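Local coordinates for terminal oxygenase component of carbazole 1,9a-dioxygenase (Sphingomonas, PDB 3GKQ), which probably catalyses the angular dioxygenation of carbazole, passing electrons from a Rieske [2Fe-2S] cluster to a non-heme iron that activates oxygen, at residues L52-L57 with K125-R130; D197-A202 with F276-L281; P212-R217 with G233-P238. One frame throughout, in Å; residues are numbered along the deposited sequence.

Contact 1 (L52-L57 with K125-R130)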
ATOM      1  N   LEU A  52      -9.800  18.986  -3.698  1.00 26.27           N
ATOM      2  CA  LEU A  52      -9.244  19.479  -2.443  1.00 25.78           C
ATOM      3  C   LEU A  52      -9.549  18.549  -1.272  1.00 25.24           C
ATOM      4  O   LEU A  52      -9.735  18.996  -0.139  1.00 25.00           O
ATOM      5  CB  LEU A  52      -9.752  20.896  -2.152  1.00 25.81           C
ATOM      6  CG  LEU A  52      -9.064  22.000  -2.962  1.00 28.33           C
ATOM      7  CD1 LEU A  52      -9.522  21.950  -4.419  1.00 28.01           C
ATOM      8  CD2 LEU A  52      -9.391  23.353  -2.359  1.00 28.33           C
ATOM      9  N   GLY A  53      -9.596  17.250  -1.559  1.00 25.43           N
ATOM     10  CA  GLY A  53      -9.859  16.256  -0.531  1.00 26.48           C
ATOM     11  C   GLY A  53     -11.312  16.104  -0.108  1.00 27.66           C
ATOM     12  O   GLY A  53     -11.623  15.271   0.740  1.00 29.20           O
ATOM     13  N   GLU A  54     -12.204  16.897  -0.691  1.00 27.85           N
ATOM     14  CA  GLU A  54     -13.619  16.836  -0.341  1.00 27.37           C
ATOM     15  C   GLU A  54     -14.441  16.077  -1.384  1.00 28.00           C
ATOM     16  O   GLU A  54     -14.304  16.306  -2.585  1.00 28.31           O
ATOM     17  CB  GLU A  54     -14.160  18.262  -0.159  1.00 27.68           C
ATOM     18  CG  GLU A  54     -13.562  18.976   1.064  1.00 28.80           C
ATOM     19  CD  GLU A  54     -14.014  20.430   1.208  1.00 30.27           C
ATOM     20  OE1 GLU A  54     -15.130  20.769   0.769  1.00 29.57           O
ATOM     21  OE2 GLU A  54     -13.252  21.234   1.784  1.00 30.98           O
ATOM     22  N   LYS A  55     -15.287  15.164  -0.918  1.00 26.94           N
ATOM     23  CA  LYS A  55     -16.128  14.375  -1.814  1.00 26.91           C
ATOM     24  C   LYS A  55     -17.458  15.083  -2.046  1.00 27.18           C
ATOM     25  O   LYS A  55     -18.209  15.354  -1.108  1.00 25.95           O
ATOM     26  CB  LYS A  55     -16.343  12.978  -1.232  1.00 27.69           C
ATOM     27  CG  LYS A  55     -15.052  12.161  -1.162  1.00 30.48           C
ATOM     28  CD  LYS A  55     -15.238  10.841  -0.427  1.00 33.92           C
ATOM     29  CE  LYS A  55     -16.127   9.881  -1.201  1.00 35.08           C
ATOM     30  NZ  LYS A  55     -16.317   8.594  -0.466  1.00 36.63           N
ATOM     31  N   VAL A  56     -17.740  15.377  -3.309  1.00 27.07           N
ATOM     32  CA  VAL A  56     -18.951  16.094  -3.689  1.00 27.84           C
ATOM     33  C   VAL A  56     -19.799  15.310  -4.690  1.00 28.17           C
ATOM     34  O   VAL A  56     -19.273  14.533  -5.483  1.00 27.64           O
ATOM     35  CB  VAL A  56     -18.570  17.466  -4.303  1.00 27.80           C
ATOM     36  CG1 VAL A  56     -19.818  18.273  -4.629  1.00 28.36           C
ATOM     37  CG2 VAL A  56     -17.664  18.231  -3.331  1.00 27.72           C
ATOM     38  N   LEU A  57     -21.114  15.507  -4.636  1.00 28.96           N
ATOM     39  CA  LEU A  57     -22.022  14.830  -5.557  1.00 29.61           C
ATOM     40  C   LEU A  57     -22.730  15.893  -6.393  1.00 29.11           C
ATOM     41  O   LEU A  57     -23.364  16.803  -5.852  1.00 28.39           O
ATOM     42  CB  LEU A  57     -23.069  14.008  -4.798  1.00 29.97           C
ATOM     43  CG  LEU A  57     -23.392  12.597  -5.315  1.00 34.31           C
ATOM     44  CD1 LEU A  57     -24.785  12.215  -4.833  1.00 31.34           C
ATOM     45  CD2 LEU A  57     -23.319  12.516  -6.836  1.00 30.96           C
ATOM     46  N   LYS A 125     -23.887  19.943   3.394  1.00 32.07           N
ATOM     47  CA  LYS A 125     -23.232  21.161   2.943  1.00 32.25           C
ATOM     48  C   LYS A 125     -23.435  21.251   1.436  1.00 32.02           C
ATOM     49  O   LYS A 125     -23.392  20.234   0.737  1.00 31.30           O
ATOM     50  CB  LYS A 125     -21.729  21.132   3.229  1.00 34.51           C
ATOM     51  CG  LYS A 125     -20.998  22.265   2.522  1.00 37.30           C
ATOM     52  CD  LYS A 125     -19.497  22.181   2.658  1.00 42.23           C
ATOM     53  CE  LYS A 125     -18.832  23.073   1.614  1.00 45.40           C
ATOM     54  NZ  LYS A 125     -19.362  24.469   1.621  1.00 47.34           N
ATOM     55  N   THR A 126     -23.667  22.461   0.939  1.00 31.14           N
ATOM     56  CA  THR A 126     -23.844  22.666  -0.491  1.00 32.44           C
ATOM     57  C   THR A 126     -22.668  23.506  -0.983  1.00 31.42           C
ATOM     58  O   THR A 126     -22.071  24.248  -0.215  1.00 30.83           O
ATOM     59  CB  THR A 126     -25.155  23.414  -0.809  1.00 33.01           C
ATOM     60  OG1 THR A 126     -25.110  24.729  -0.244  1.00 33.83           O
ATOM     61  CG2 THR A 126     -26.351  22.660  -0.235  1.00 33.68           C
ATOM     62  N   TYR A 127     -22.329  23.370  -2.259  1.00 31.20           N
ATOM     63  CA  TYR A 127     -21.228  24.126  -2.840  1.00 30.70           C
ATOM     64  C   TYR A 127     -21.736  25.062  -3.922  1.00 31.05           C
ATOM     65  O   TYR A 127     -22.480  24.645  -4.813  1.00 31.46           O
ATOM     66  CB  TYR A 127     -20.187  23.191  -3.471  1.00 30.24           C
ATOM     67  CG  TYR A 127     -19.460  22.285  -2.502  1.00 29.59           C
ATOM     68  CD1 TYR A 127     -20.114  21.221  -1.885  1.00 30.04           C
ATOM     69  CD2 TYR A 127     -18.105  22.485  -2.216  1.00 29.44           C
ATOM     70  CE1 TYR A 127     -19.442  20.374  -1.008  1.00 30.88           C
ATOM     71  CE2 TYR A 127     -17.422  21.646  -1.339  1.00 30.13           C
ATOM     72  CZ  TYR A 127     -18.096  20.593  -0.739  1.00 29.98           C
ATOM     73  OH  TYR A 127     -17.432  19.763   0.131  1.00 30.62           O
ATOM     74  N   PRO A 128     -21.358  26.349  -3.853  1.00 30.57           N
ATOM     75  CA  PRO A 128     -21.824  27.266  -4.892  1.00 31.51           C
ATOM     76  C   PRO A 128     -21.351  26.734  -6.242  1.00 33.19           C
ATOM     77  O   PRO A 128     -20.261  26.162  -6.346  1.00 31.85           O
ATOM     78  CB  PRO A 128     -21.158  28.583  -4.512  1.00 30.85           C
ATOM     79  CG  PRO A 128     -21.149  28.514  -3.011  1.00 30.49           C
ATOM     80  CD  PRO A 128     -20.697  27.082  -2.761  1.00 30.41           C
ATOM     81  N   VAL A 129     -22.175  26.915  -7.268  1.00 33.39           N
ATOM     82  CA  VAL A 129     -21.843  26.437  -8.600  1.00 34.01           C
ATOM     83  C   VAL A 129     -21.929  27.537  -9.650  1.00 34.85           C
ATOM     84  O   VAL A 129     -22.767  28.433  -9.558  1.00 35.26           O
ATOM     85  CB  VAL A 129     -22.798  25.304  -9.034  1.00 34.12           C
ATOM     86  CG1 VAL A 129     -22.409  24.798 -10.416  1.00 32.18           C
ATOM     87  CG2 VAL A 129     -22.765  24.172  -8.017  1.00 32.61           C
ATOM     88  N   ARG A 130     -21.041  27.459 -10.636  1.00 35.40           N
ATOM     89  CA  ARG A 130     -21.008  28.390 -11.757  1.00 36.81           C
ATOM     90  C   ARG A 130     -20.698  27.517 -12.960  1.00 37.55           C
ATOM     91  O   ARG A 130     -19.826  26.652 -12.897  1.00 38.47           O
ATOM     92  CB  ARG A 130     -19.904  29.442 -11.601  1.00 38.23           C
ATOM     93  CG  ARG A 130     -20.226  30.596 -10.650  1.00 42.30           C
ATOM     94  CD  ARG A 130     -21.388  31.450 -11.152  1.00 45.18           C
ATOM     95  NE  ARG A 130     -21.111  32.075 -12.448  1.00 49.25           N
ATOM     96  CZ  ARG A 130     -20.376  33.172 -12.622  1.00 50.19           C
ATOM     97  NH1 ARG A 130     -19.830  33.789 -11.578  1.00 51.51           N
ATOM     98  NH2 ARG A 130     -20.187  33.655 -13.844  1.00 49.54           N
TER

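Contact 2 (D197-A202 with F276-L281)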
ATOM      1  N   ASP A 197       6.818  19.554 -36.179  1.00 38.42           N
ATOM      2  CA  ASP A 197       6.763  19.431 -37.632  1.00 40.23           C
ATOM      3  C   ASP A 197       5.296  19.496 -38.043  1.00 41.76           C
ATOM      4  O   ASP A 197       4.952  20.086 -39.067  1.00 42.52           O
ATOM      5  CB  ASP A 197       7.360  18.100 -38.097  1.00 37.85           C
ATOM      6  CG  ASP A 197       8.873  18.081 -38.040  1.00 37.64           C
ATOM      7  OD1 ASP A 197       9.485  19.133 -37.759  1.00 37.85           O
ATOM      8  OD2 ASP A 197       9.457  17.008 -38.286  1.00 40.34           O
ATOM      9  N   GLY A 198       4.442  18.895 -37.219  1.00 41.09           N
ATOM     10  CA  GLY A 198       3.017  18.865 -37.491  1.00 40.53           C
ATOM     11  C   GLY A 198       2.342  20.212 -37.669  1.00 40.88           C
ATOM     12  O   GLY A 198       1.279  20.290 -38.280  1.00 42.51           O
ATOM     13  N   ASN A 199       2.932  21.280 -37.146  1.00 41.00           N
ATOM     14  CA  ASN A 199       2.314  22.589 -37.294  1.00 40.79           C
ATOM     15  C   ASN A 199       3.332  23.703 -37.508  1.00 39.85           C
ATOM     16  O   ASN A 199       3.063  24.867 -37.212  1.00 39.23           O
ATOM     17  CB  ASN A 199       1.428  22.893 -36.079  1.00 43.08           C
ATOM     18  CG  ASN A 199       0.534  24.107 -36.295  1.00 45.11           C
ATOM     19  OD1 ASN A 199      -0.064  24.268 -37.359  1.00 45.82           O
ATOM     20  ND2 ASN A 199       0.428  24.959 -35.282  1.00 44.56           N
ATOM     21  N   ASP A 200       4.502  23.338 -38.026  1.00 40.65           N
ATOM     22  CA  ASP A 200       5.568  24.298 -38.313  1.00 40.74           C
ATOM     23  C   ASP A 200       5.784  25.285 -37.166  1.00 40.32           C
ATOM     24  O   ASP A 200       5.873  26.500 -37.376  1.00 39.60           O
ATOM     25  CB  ASP A 200       5.237  25.049 -39.614  1.00 43.63           C
ATOM     26  CG  ASP A 200       6.328  26.024 -40.029  1.00 46.01           C
ATOM     27  OD1 ASP A 200       7.510  25.621 -40.062  1.00 45.52           O
ATOM     28  OD2 ASP A 200       6.001  27.194 -40.327  1.00 48.97           O
ATOM     29  N   ILE A 201       5.875  24.752 -35.949  1.00 39.09           N
ATOM     30  CA  ILE A 201       6.080  25.576 -34.762  1.00 37.13           C
ATOM     31  C   ILE A 201       7.551  25.840 -34.488  1.00 35.68           C
ATOM     32  O   ILE A 201       8.386  24.947 -34.621  1.00 37.59           O
ATOM     33  CB  ILE A 201       5.460  24.911 -33.494  1.00 39.49           C
ATOM     34  CG1 ILE A 201       4.040  25.432 -33.273  1.00 39.62           C
ATOM     35  CG2 ILE A 201       6.300  25.212 -32.260  1.00 38.83           C
ATOM     36  CD1 ILE A 201       3.078  25.011 -34.312  1.00 41.77           C
ATOM     37  N   ALA A 202       7.865  27.071 -34.109  1.00 33.13           N
ATOM     38  CA  ALA A 202       9.233  27.421 -33.770  1.00 34.34           C
ATOM     39  C   ALA A 202       9.378  27.169 -32.265  1.00 34.75           C
ATOM     40  O   ALA A 202       8.768  27.867 -31.454  1.00 35.34           O
ATOM     41  CB  ALA A 202       9.500  28.880 -34.083  1.00 32.71           C
ATOM     42  N   PHE A 276      -1.346  29.362 -28.439  1.00 34.11           N
ATOM     43  CA  PHE A 276      -0.877  27.980 -28.403  1.00 33.15           C
ATOM     44  C   PHE A 276      -2.080  27.047 -28.448  1.00 32.37           C
ATOM     45  O   PHE A 276      -3.130  27.357 -27.882  1.00 32.03           O
ATOM     46  CB  PHE A 276      -0.065  27.747 -27.119  1.00 32.96           C
ATOM     47  CG  PHE A 276       0.729  26.475 -27.126  1.00 32.13           C
ATOM     48  CD1 PHE A 276       0.143  25.268 -26.751  1.00 29.67           C
ATOM     49  CD2 PHE A 276       2.046  26.469 -27.579  1.00 31.05           C
ATOM     50  CE1 PHE A 276       0.858  24.078 -26.827  1.00 31.33           C
ATOM     51  CE2 PHE A 276       2.772  25.278 -27.659  1.00 31.41           C
ATOM     52  CZ  PHE A 276       2.177  24.083 -27.288  1.00 31.20           C
ATOM     53  N   PRO A 277      -1.952  25.891 -29.121  1.00 32.68           N
ATOM     54  CA  PRO A 277      -0.791  25.362 -29.850  1.00 34.41           C
ATOM     55  C   PRO A 277      -0.686  25.904 -31.280  1.00 35.95           C
ATOM     56  O   PRO A 277       0.026  25.348 -32.118  1.00 36.70           O
ATOM     57  CB  PRO A 277      -1.047  23.865 -29.834  1.00 32.19           C
ATOM     58  CG  PRO A 277      -2.535  23.812 -30.030  1.00 32.60           C
ATOM     59  CD  PRO A 277      -3.039  24.894 -29.088  1.00 31.80           C
ATOM     60  N   ASP A 278      -1.406  26.986 -31.547  1.00 37.13           N
ATOM     61  CA  ASP A 278      -1.405  27.606 -32.865  1.00 38.49           C
ATOM     62  C   ASP A 278      -1.675  29.088 -32.684  1.00 38.21           C
ATOM     63  O   ASP A 278      -2.311  29.494 -31.709  1.00 39.48           O
ATOM     64  CB  ASP A 278      -2.485  26.968 -33.751  1.00 38.31           C
ATOM     65  CG  ASP A 278      -2.468  27.504 -35.177  1.00 41.21           C
ATOM     66  OD1 ASP A 278      -3.046  28.586 -35.424  1.00 40.02           O
ATOM     67  OD2 ASP A 278      -1.859  26.844 -36.045  1.00 39.82           O
ATOM     68  N   PRO A 279      -1.178  29.925 -33.608  1.00 37.48           N
ATOM     69  CA  PRO A 279      -1.392  31.370 -33.511  1.00 36.27           C
ATOM     70  C   PRO A 279      -2.868  31.760 -33.407  1.00 35.83           C
ATOM     71  O   PRO A 279      -3.194  32.863 -32.972  1.00 37.31           O
ATOM     72  CB  PRO A 279      -0.738  31.895 -34.788  1.00 37.15           C
ATOM     73  CG  PRO A 279       0.403  30.948 -34.978  1.00 36.01           C
ATOM     74  CD  PRO A 279      -0.243  29.605 -34.702  1.00 37.55           C
ATOM     75  N   THR A 280      -3.759  30.855 -33.803  1.00 36.21           N
ATOM     76  CA  THR A 280      -5.193  31.136 -33.752  1.00 38.13           C
ATOM     77  C   THR A 280      -5.862  30.561 -32.506  1.00 38.84           C
ATOM     78  O   THR A 280      -7.087  30.601 -32.385  1.00 40.22           O
ATOM     79  CB  THR A 280      -5.921  30.550 -34.973  1.00 39.06           C
ATOM     80  OG1 THR A 280      -5.820  29.120 -34.942  1.00 39.51           O
ATOM     81  CG2 THR A 280      -5.303  31.077 -36.274  1.00 39.57           C
ATOM     82  N   LEU A 281      -5.064  30.030 -31.585  1.00 37.54           N
ATOM     83  CA  LEU A 281      -5.612  29.430 -30.373  1.00 36.70           C
ATOM     84  C   LEU A 281      -4.930  29.901 -29.095  1.00 35.85           C
ATOM     85  O   LEU A 281      -3.817  30.421 -29.123  1.00 35.37           O
ATOM     86  CB  LEU A 281      -5.501  27.907 -30.457  1.00 36.39           C
ATOM     87  CG  LEU A 281      -6.189  27.231 -31.643  1.00 37.56           C
ATOM     88  CD1 LEU A 281      -5.826  25.754 -31.677  1.00 36.03           C
ATOM     89  CD2 LEU A 281      -7.693  27.421 -31.529  1.00 37.20           C
TER

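Contact 3 (P212-R217 with G233-P238)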
ATOM      1  N   PRO A 212      17.210  39.857 -14.285  1.00 49.96           N
ATOM      2  CA  PRO A 212      16.223  39.085 -13.523  1.00 48.91           C
ATOM      3  C   PRO A 212      15.001  39.910 -13.118  1.00 49.09           C
ATOM      4  O   PRO A 212      13.926  39.360 -12.859  1.00 46.89           O
ATOM      5  CB  PRO A 212      17.026  38.595 -12.315  1.00 48.99           C
ATOM      6  CG  PRO A 212      18.091  39.654 -12.154  1.00 49.31           C
ATOM      7  CD  PRO A 212      18.504  39.901 -13.580  1.00 48.50           C
ATOM      8  N   GLU A 213      15.161  41.230 -13.098  1.00 49.78           N
ATOM      9  CA  GLU A 213      14.081  42.126 -12.704  1.00 50.45           C
ATOM     10  C   GLU A 213      13.003  42.413 -13.755  1.00 50.07           C
ATOM     11  O   GLU A 213      11.914  42.869 -13.396  1.00 50.84           O
ATOM     12  CB  GLU A 213      14.665  43.446 -12.190  1.00 52.52           C
ATOM     13  CG  GLU A 213      15.680  43.273 -11.060  1.00 55.83           C
ATOM     14  CD  GLU A 213      15.156  42.412  -9.917  1.00 58.69           C
ATOM     15  OE1 GLU A 213      14.090  42.748  -9.353  1.00 59.51           O
ATOM     16  OE2 GLU A 213      15.814  41.400  -9.580  1.00 59.70           O
ATOM     17  N   GLN A 214      13.279  42.167 -15.036  1.00 48.54           N
ATOM     18  CA  GLN A 214      12.249  42.409 -16.053  1.00 47.56           C
ATOM     19  C   GLN A 214      11.812  41.104 -16.703  1.00 46.89           C
ATOM     20  O   GLN A 214      11.208  41.107 -17.782  1.00 46.85           O
ATOM     21  CB  GLN A 214      12.731  43.380 -17.139  1.00 48.49           C
ATOM     22  CG  GLN A 214      11.573  44.127 -17.845  1.00 50.94           C
ATOM     23  CD  GLN A 214      12.052  45.143 -18.883  1.00 52.37           C
ATOM     24  OE1 GLN A 214      13.093  45.783 -18.702  1.00 52.99           O
ATOM     25  NE2 GLN A 214      11.287  45.306 -19.966  1.00 49.25           N
ATOM     26  N   LEU A 215      12.119  39.992 -16.039  1.00 45.68           N
ATOM     27  CA  LEU A 215      11.758  38.669 -16.545  1.00 45.13           C
ATOM     28  C   LEU A 215      10.306  38.352 -16.210  1.00 45.06           C
ATOM     29  O   LEU A 215       9.704  37.459 -16.800  1.00 47.53           O
ATOM     30  CB  LEU A 215      12.666  37.589 -15.937  1.00 42.53           C
ATOM     31  CG  LEU A 215      14.167  37.648 -16.239  1.00 41.65           C
ATOM     32  CD1 LEU A 215      14.862  36.461 -15.585  1.00 41.34           C
ATOM     33  CD2 LEU A 215      14.396  37.635 -17.749  1.00 39.05           C
ATOM     34  N   THR A 216       9.744  39.087 -15.260  1.00 43.93           N
ATOM     35  CA  THR A 216       8.366  38.858 -14.866  1.00 43.04           C
ATOM     36  C   THR A 216       7.656  40.152 -14.515  1.00 42.32           C
ATOM     37  O   THR A 216       8.287  41.191 -14.307  1.00 39.50           O
ATOM     38  CB  THR A 216       8.272  37.928 -13.627  1.00 44.10           C
ATOM     39  OG1 THR A 216       8.823  38.597 -12.483  1.00 44.14           O
ATOM     40  CG2 THR A 216       9.032  36.631 -13.862  1.00 43.08           C
ATOM     41  N   ARG A 217       6.333  40.067 -14.458  1.00 41.41           N
ATOM     42  CA  ARG A 217       5.483  41.186 -14.090  1.00 42.90           C
ATOM     43  C   ARG A 217       4.340  40.583 -13.284  1.00 42.18           C
ATOM     44  O   ARG A 217       3.722  39.613 -13.713  1.00 43.16           O
ATOM     45  CB  ARG A 217       4.935  41.896 -15.333  1.00 43.95           C
ATOM     46  CG  ARG A 217       4.064  43.105 -15.006  1.00 47.56           C
ATOM     47  CD  ARG A 217       3.829  43.989 -16.230  1.00 49.80           C
ATOM     48  NE  ARG A 217       3.006  43.349 -17.257  1.00 50.71           N
ATOM     49  CZ  ARG A 217       1.694  43.152 -17.150  1.00 51.91           C
ATOM     50  NH1 ARG A 217       1.045  43.541 -16.058  1.00 51.34           N
ATOM     51  NH2 ARG A 217       1.030  42.571 -18.142  1.00 51.95           N
ATOM     52  N   GLY A 233      10.643  35.606 -22.535  1.00 50.58           N
ATOM     53  CA  GLY A 233      10.621  35.667 -23.986  1.00 53.08           C
ATOM     54  C   GLY A 233      11.093  37.011 -24.506  1.00 53.44           C
ATOM     55  O   GLY A 233      12.201  37.140 -25.029  1.00 54.66           O
ATOM     56  N   GLU A 234      10.245  38.019 -24.336  1.00 53.98           N
ATOM     57  CA  GLU A 234      10.528  39.374 -24.783  1.00 53.69           C
ATOM     58  C   GLU A 234      11.751  39.971 -24.084  1.00 53.26           C
ATOM     59  O   GLU A 234      12.040  41.156 -24.245  1.00 55.56           O
ATOM     60  CB  GLU A 234       9.294  40.252 -24.532  1.00 56.84           C
ATOM     61  CG  GLU A 234       9.374  41.670 -25.090  1.00 60.38           C
ATOM     62  CD  GLU A 234       8.137  42.496 -24.761  1.00 62.84           C
ATOM     63  OE1 GLU A 234       7.033  42.128 -25.225  1.00 64.12           O
ATOM     64  OE2 GLU A 234       8.268  43.509 -24.037  1.00 63.62           O
ATOM     65  N   HIS A 235      12.472  39.163 -23.312  1.00 51.77           N
ATOM     66  CA  HIS A 235      13.648  39.666 -22.605  1.00 51.28           C
ATOM     67  C   HIS A 235      14.788  38.656 -22.511  1.00 50.23           C
ATOM     68  O   HIS A 235      15.332  38.409 -21.427  1.00 51.02           O
ATOM     69  CB  HIS A 235      13.247  40.128 -21.199  1.00 51.95           C
ATOM     70  CG  HIS A 235      12.179  41.180 -21.195  1.00 53.65           C
ATOM     71  ND1 HIS A 235      10.923  40.966 -21.724  1.00 54.20           N
ATOM     72  CD2 HIS A 235      12.186  42.457 -20.745  1.00 53.71           C
ATOM     73  CE1 HIS A 235      10.203  42.067 -21.600  1.00 54.32           C
ATOM     74  NE2 HIS A 235      10.944  42.986 -21.010  1.00 54.83           N
ATOM     75  N   SER A 236      15.160  38.084 -23.652  1.00 49.39           N
ATOM     76  CA  SER A 236      16.240  37.103 -23.695  1.00 49.25           C
ATOM     77  C   SER A 236      16.663  36.794 -25.127  1.00 49.53           C
ATOM     78  O   SER A 236      16.220  37.438 -26.080  1.00 49.94           O
ATOM     79  CB  SER A 236      15.784  35.795 -23.053  1.00 48.72           C
ATOM     80  OG  SER A 236      14.853  35.139 -23.904  1.00 46.31           O
ATOM     81  N   VAL A 237      17.527  35.791 -25.254  1.00 48.93           N
ATOM     82  CA  VAL A 237      18.008  35.319 -26.541  1.00 48.90           C
ATOM     83  C   VAL A 237      17.653  33.834 -26.556  1.00 48.15           C
ATOM     84  O   VAL A 237      18.264  33.045 -25.839  1.00 48.79           O
ATOM     85  CB  VAL A 237      19.542  35.480 -26.671  1.00 49.36           C
ATOM     86  CG1 VAL A 237      20.020  34.914 -28.004  1.00 48.99           C
ATOM     87  CG2 VAL A 237      19.925  36.952 -26.560  1.00 49.72           C
ATOM     88  N   PRO A 238      16.648  33.437 -27.364  1.00 47.94           N
ATOM     89  CA  PRO A 238      16.215  32.035 -27.458  1.00 46.22           C
ATOM     90  C   PRO A 238      17.319  31.106 -27.968  1.00 44.60           C
ATOM     91  O   PRO A 238      18.042  31.445 -28.903  1.00 45.69           O
ATOM     92  CB  PRO A 238      15.017  32.109 -28.402  1.00 46.66           C
ATOM     93  CG  PRO A 238      15.396  33.233 -29.317  1.00 47.80           C
ATOM     94  CD  PRO A 238      15.942  34.269 -28.355  1.00 47.61           C
TER

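Contact 1 (L52-L57 with K125-R130)
The phenol of Y127 gives its hydroxyl hydrogen to the carboxylate of E54: OH lies 2.6 Å from OE1, which receives it on its anti lone pair, the side away from OE2. OE1 lies at the ring edge and in the ring plane, while the carboxylate itself is turned 50° against the ring. Further along the same strand, V56 lays a methyl over one face of the aromatic group. Its CG2 stands 3.8 Å from the ring centroid of Y127 and 23° off the normal, a CH-pi contact displaced toward CZ, which is 3.5 Å from CG2. That methyl faces the ring because CG1 takes the position anti to the backbone N (chi1 -176°). The opposite face carries CE of K125, 3.5 Å above the plane of Y127, so the ring is sandwiched between aliphatic groups. A phenylalanine in place of Y127 could keep this sandwich but would probably leave E54 OE1 without its phenolic donor. OE2 of E54 is engaged separately, in a salt bridge with R29 and a hydrogen bond from Q378. The contact joins two antiparallel sheets of the Rieske domain: E54 and V56 belong to strand 54-61, central between strands 47-51 and 64-69, whereas Y127 lies just before strand 129-132, which pairs with 135-140; its side chain also touches A67 of strand 64-69.

Contact 2 (D197-A202 with F276-L281)
N199 reaches across to D278 with its side-chain amide, ND2 lying 3.1 Å from OD2 with an N-H...O angle of 154°. A second approach of the same nitrogen, to P277 O, is weak and bent. Both readings carry some doubt, since ND2 is modelled too close to a neighbouring atom. The amide and carboxylate planes differ by 33°, and the two side chains meet at about a right angle. N199 CG lies anti to the backbone N (chi1 -168°), which carries the amide toward the loop. Beside it, CG1 of I201 comes within 4.2 Å of P277 O. The stronger polar partner of the asparagine lies one step out: K257 NZ is hydrogen-bonded to N199 OD1 and forms a salt bridge with D278 OD2. A shared lysine thus accounts for two acceptors, N199 OD1 and D278 OD2, standing only 3.4 Å apart, and would probably offset the negative charge of the buried aspartate. The other oxygen, D278 OD1, accepts from the backbone N of T280 at 2.9 Å, an Asx turn, and also from T280 OG1, which fixes the carboxylate's rotation. Two further features shape the loop: a cis peptide before P277, and a type I turn from D278 to L281. The site is about 11 Å from the bound iron, measured from the side chain of P277. It joins the end of helix 194-198 to the loop between strands 270-274 and 282-289, where P277 packs on W322 and A326 of helix 308-328.

Contact 3 (P212-R217 with G233-P238)
In the Bet v 1-like catalytic domain, the turn leading into strand 216-219, outermost of its sheet within the chain, meets the segment at the start of strand 236-244, chiefly through Q214 and H235. The imidazole is approached twice by the same glutamine. Its backbone carbonyl comes over one ring face, Q214 O standing 3.4 Å above the plane and displaced toward the rim, with H235 CG its closest ring atom at 3.5 Å. Its side chain runs past the ring edge. There Q214 CG is 3.4 Å from H235 CD2, and Q214 NE2 meets the ring edge in its plane, the amide as a whole being turned 69° against the imidazole. With CG anti to the backbone N (chi1 -155°) and the chain extended beyond it, Q214 is long enough to reach the H235 NE2 side of the ring. L215 adds a light apolar touch: although its CB leaves the backbone away from the other segment, CD2 turns back to 3.9 Å from H235 O and 4.4 Å from H235 CB. The contact is thus mostly a glutamine laid against a histidine near the surface, with the buried L215 beside it. Backbone bonds tie R217 to F229 of strand 227-230 and L215 to L231 just beyond it, while V237 pairs with A208 of strand 206-209, so the contact spans two sheets; helix 361-373 flanks it through R361, salt-bridged to E213.

Overall arrangement
Contact 1 belongs to the Rieske domain, while contacts 2 and 3 share the catalytic domain; the centre of contact 1 is about 37 and 40 Å from theirs. Contact 3 is nested within the loop that contact 2 closes, and segment 276-281 of contact 2 links two strands of the seven-stranded antiparallel sheet that also holds strand 216-219 of contact 3; contact 1 uses two other sheets. All four touching residues of contact 2 are buried, and its aspartate is served by a lysine and an Asx turn. Contact 1, partly buried, combines a phenol–carboxylate bond with methyl-on-ring packing. Contact 3, near the surface, relies on carbonyl and amide packing around an imidazole. Only contact 2 approaches the mononuclear iron.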